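Local coordinates for protein ABC transporter (Caldanaerobius, PDB 4G68) that probably binds xylan-derived oligosaccharides outside the cell and delivers them to an ABC transporter for uptake, as extracellular solute-binding proteins do, at residues C[107-120]-C[139-151]. Sequence-based numbering, arbitrary orientation.
Sequences SQPFVEAGKVLQLD and VTYNGKIYGIPFD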
# COMPACT_ATOMS: atom_id res chain seq x y z
N SER C 107 8.31 9.65 4.87
CA SER C 107 8.32 10.53 6.05
C SER C 107 9.74 11.01 6.43
O SER C 107 9.91 11.82 7.37
CB SER C 107 7.61 9.87 7.23
OG SER C 107 6.31 9.42 6.86
N GLN C 108 10.75 10.51 5.73
CA GLN C 108 12.14 10.82 6.14
C GLN C 108 12.38 12.35 6.13
O GLN C 108 12.92 12.87 7.11
CB GLN C 108 13.18 10.07 5.30
CG GLN C 108 14.57 10.08 5.92
CD GLN C 108 15.67 9.48 5.03
OE1 GLN C 108 15.40 8.88 3.99
NE2 GLN C 108 16.92 9.65 5.45
N PRO C 109 11.97 13.06 5.05
CA PRO C 109 12.09 14.53 4.97
C PRO C 109 11.49 15.28 6.14
O PRO C 109 12.13 16.23 6.65
CB PRO C 109 11.30 14.89 3.70
CG PRO C 109 11.40 13.67 2.84
CD PRO C 109 11.40 12.51 3.79
N PHE C 110 10.27 14.90 6.54
CA PHE C 110 9.59 15.52 7.72
C PHE C 110 10.44 15.35 8.99
O PHE C 110 10.54 16.24 9.83
CB PHE C 110 8.23 14.87 8.02
CG PHE C 110 7.34 14.63 6.81
CD1 PHE C 110 7.40 15.45 5.68
CD2 PHE C 110 6.39 13.60 6.85
CE1 PHE C 110 6.57 15.21 4.58
CE2 PHE C 110 5.55 13.36 5.76
CZ PHE C 110 5.63 14.17 4.62
N VAL C 111 11.00 14.16 9.13
CA VAL C 111 11.74 13.81 10.32
C VAL C 111 13.02 14.61 10.31
O VAL C 111 13.31 15.26 11.30
CB VAL C 111 12.02 12.28 10.45
CG1 VAL C 111 12.94 12.04 11.63
CG2 VAL C 111 10.68 11.56 10.64
N GLU C 112 13.73 14.60 9.18
CA GLU C 112 15.01 15.33 9.07
C GLU C 112 14.86 16.85 9.20
O GLU C 112 15.76 17.53 9.70
CB GLU C 112 15.72 14.98 7.77
CG GLU C 112 16.22 13.54 7.77
CD GLU C 112 17.24 13.27 6.67
OE1 GLU C 112 17.38 14.14 5.76
OE2 GLU C 112 17.91 12.21 6.73
N ALA C 113 13.72 17.37 8.77
CA ALA C 113 13.45 18.81 8.90
C ALA C 113 13.05 19.25 10.31
O ALA C 113 12.73 20.41 10.49
CB ALA C 113 12.36 19.23 7.91
N GLY C 114 13.04 18.33 11.27
CA GLY C 114 12.69 18.66 12.69
C GLY C 114 11.19 18.90 12.91
O GLY C 114 10.78 19.62 13.84
N LYS C 115 10.38 18.34 12.02
CA LYS C 115 8.91 18.62 12.02
C LYS C 115 8.10 17.57 12.75
O LYS C 115 6.88 17.74 12.91
CB LYS C 115 8.36 18.66 10.60
CG LYS C 115 9.15 19.54 9.68
CD LYS C 115 9.13 20.99 10.14
CE LYS C 115 9.77 21.75 9.00
NZ LYS C 115 9.66 23.16 9.24
N VAL C 116 8.78 16.49 13.19
CA VAL C 116 8.11 15.37 13.90
C VAL C 116 8.66 15.13 15.31
O VAL C 116 9.89 15.00 15.50
CB VAL C 116 8.20 14.07 13.08
CG1 VAL C 116 7.35 12.98 13.71
CG2 VAL C 116 7.73 14.29 11.63
N LEU C 117 7.75 15.04 16.28
CA LEU C 117 8.05 14.74 17.70
C LEU C 117 8.65 13.36 17.87
O LEU C 117 8.04 12.38 17.43
CB LEU C 117 6.77 14.84 18.59
CG LEU C 117 7.07 14.67 20.10
CD1 LEU C 117 8.05 15.75 20.58
CD2 LEU C 117 5.83 14.68 21.00
N GLN C 118 9.85 13.30 18.47
CA GLN C 118 10.50 12.03 18.86
C GLN C 118 9.72 11.35 19.99
O GLN C 118 9.33 11.99 20.99
CB GLN C 118 11.92 12.29 19.31
CG GLN C 118 12.77 11.03 19.47
CD GLN C 118 14.00 11.29 20.32
OE1 GLN C 118 14.54 12.42 20.33
NE2 GLN C 118 14.46 10.25 21.06
N LEU C 119 9.50 10.06 19.85
CA LEU C 119 8.58 9.38 20.74
C LEU C 119 9.22 8.39 21.72
O LEU C 119 8.48 7.82 22.54
CB LEU C 119 7.48 8.67 19.93
CG LEU C 119 6.59 9.48 18.98
CD1 LEU C 119 5.50 8.60 18.33
CD2 LEU C 119 5.96 10.69 19.67
N ASP C 120 10.56 8.24 21.72
CA ASP C 120 11.18 7.18 22.56
C ASP C 120 10.88 7.36 24.03
O ASP C 120 10.79 6.37 24.79
CB ASP C 120 12.68 7.10 22.36
CG ASP C 120 13.02 6.77 20.95
OD1 ASP C 120 13.25 5.56 20.63
OD2 ASP C 120 12.93 7.73 20.15
N VAL C 139 9.52 3.43 11.23
CA VAL C 139 9.38 4.71 11.91
C VAL C 139 10.65 5.11 12.72
O VAL C 139 10.65 6.14 13.38
CB VAL C 139 8.13 4.75 12.84
CG1 VAL C 139 6.83 4.54 12.04
CG2 VAL C 139 8.23 3.71 13.96
N THR C 140 11.71 4.30 12.63
CA THR C 140 12.97 4.58 13.31
C THR C 140 13.91 5.32 12.32
O THR C 140 14.17 4.85 11.21
CB THR C 140 13.67 3.29 13.83
OG1 THR C 140 12.78 2.60 14.73
CG2 THR C 140 14.97 3.62 14.59
N TYR C 141 14.36 6.51 12.72
CA TYR C 141 15.30 7.29 11.95
C TYR C 141 16.42 7.75 12.88
O TYR C 141 16.17 8.35 13.93
CB TYR C 141 14.61 8.50 11.35
CG TYR C 141 13.41 8.21 10.48
CD1 TYR C 141 13.50 8.25 9.08
CD2 TYR C 141 12.17 7.90 11.06
CE1 TYR C 141 12.39 7.97 8.29
CE2 TYR C 141 11.07 7.67 10.30
CZ TYR C 141 11.16 7.68 8.92
OH TYR C 141 10.02 7.45 8.20
N ASN C 142 17.66 7.45 12.47
CA ASN C 142 18.82 7.76 13.28
C ASN C 142 18.64 7.18 14.70
O ASN C 142 18.94 7.84 15.68
CB ASN C 142 18.99 9.28 13.34
CG ASN C 142 19.03 9.90 11.97
OD1 ASN C 142 19.98 9.69 11.21
ND2 ASN C 142 17.98 10.68 11.63
N GLY C 143 18.16 5.94 14.80
CA GLY C 143 18.15 5.23 16.11
C GLY C 143 17.03 5.68 17.05
O GLY C 143 16.97 5.25 18.20
N LYS C 144 16.15 6.57 16.56
CA LYS C 144 15.12 7.17 17.38
C LYS C 144 13.78 6.91 16.73
O LYS C 144 13.72 6.74 15.50
CB LYS C 144 15.37 8.68 17.49
CG LYS C 144 16.66 9.00 18.25
CD LYS C 144 17.05 10.48 18.17
CE LYS C 144 17.54 10.87 16.78
NZ LYS C 144 18.94 10.44 16.50
N ILE C 145 12.71 6.88 17.53
CA ILE C 145 11.40 6.55 17.02
C ILE C 145 10.63 7.85 16.80
O ILE C 145 10.58 8.72 17.71
CB ILE C 145 10.57 5.73 18.01
CG1 ILE C 145 11.31 4.48 18.48
CG2 ILE C 145 9.15 5.47 17.45
CD1 ILE C 145 11.20 3.32 17.58
N TYR C 146 9.98 7.96 15.64
CA TYR C 146 9.17 9.14 15.27
C TYR C 146 7.68 8.92 14.91
O TYR C 146 7.01 9.86 14.43
CB TYR C 146 9.83 9.88 14.07
CG TYR C 146 11.09 10.58 14.48
CD1 TYR C 146 11.05 11.86 15.04
CD2 TYR C 146 12.32 9.94 14.38
CE1 TYR C 146 12.21 12.49 15.44
CE2 TYR C 146 13.49 10.56 14.76
CZ TYR C 146 13.44 11.83 15.28
OH TYR C 146 14.60 12.48 15.68
N GLY C 147 7.14 7.73 15.18
CA GLY C 147 5.76 7.44 14.82
C GLY C 147 5.26 6.20 15.55
O GLY C 147 6.06 5.42 16.05
N ILE C 148 3.94 6.06 15.62
CA ILE C 148 3.29 4.89 16.20
C ILE C 148 2.75 4.10 14.98
O ILE C 148 1.84 4.57 14.31
CB ILE C 148 2.10 5.30 17.14
CG1 ILE C 148 2.57 6.17 18.35
CG2 ILE C 148 1.31 4.09 17.61
CD1 ILE C 148 3.78 5.65 19.13
N PRO C 149 3.32 2.91 14.69
CA PRO C 149 2.85 2.15 13.53
C PRO C 149 1.42 1.68 13.78
O PRO C 149 1.02 1.52 14.96
CB PRO C 149 3.84 0.95 13.46
CG PRO C 149 4.97 1.34 14.35
CD PRO C 149 4.35 2.18 15.43
N PHE C 150 0.63 1.49 12.71
CA PHE C 150 -0.71 0.89 12.91
C PHE C 150 -1.10 -0.18 11.88
O PHE C 150 -1.92 -1.03 12.19
CB PHE C 150 -1.80 1.95 13.02
CG PHE C 150 -2.19 2.57 11.70
CD1 PHE C 150 -3.21 2.02 10.93
CD2 PHE C 150 -1.57 3.75 11.26
CE1 PHE C 150 -3.57 2.58 9.69
CE2 PHE C 150 -1.95 4.34 10.04
CZ PHE C 150 -2.94 3.75 9.26
N ASP C 151 -0.50 -0.15 10.69
CA ASP C 151 -0.76 -1.21 9.71
C ASP C 151 0.39 -1.58 8.77
O ASP C 151 1.42 -0.92 8.72
CB ASP C 151 -2.15 -1.03 9.02
CG ASP C 151 -2.17 0.01 7.86
OD1 ASP C 151 -1.12 0.44 7.36
OD2 ASP C 151 -3.30 0.35 7.41
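D120 OD2 is gripped by two N-H groups. I145 N lies 2.8 Å from D120 OD2 and meets its syn lone pair in a nearly straight bond (171°). Q118 NE2 comes from above the carboxylate plane, at 3.1 Å from D120 OD2. The donor I145 lies in the second strand of a beta hairpin, 140-141 with 144-145, turned by a type I' turn from Y141 to K144. The hairpin packs against helix 108-112 and the loop after it, in a periplasmic-binding-protein fold. I145 returns the bond through its carbonyl: L119 N lies 2.7 Å from I145 O. With an alanine in place of D120, I145 N and Q118 NE2 would probably both be left without this acceptor, and the Q118 amide would be freer to turn.

The Q118 chain runs extended, its amide lying over K144 CD. L119 CD1 touches I148 CD1, and beyond it L119 packs on V336 of helix 332-353. At the helix, V111 forks between two tyrosines. Its CG2 sits over one face of Y141, offset toward the rim; Y141 OH bonds to G104 O. The other branch, CG1, is anti to the backbone N (chi1 173°) and stands over the centre of the Y146 ring, 3.4 Å from the centroid.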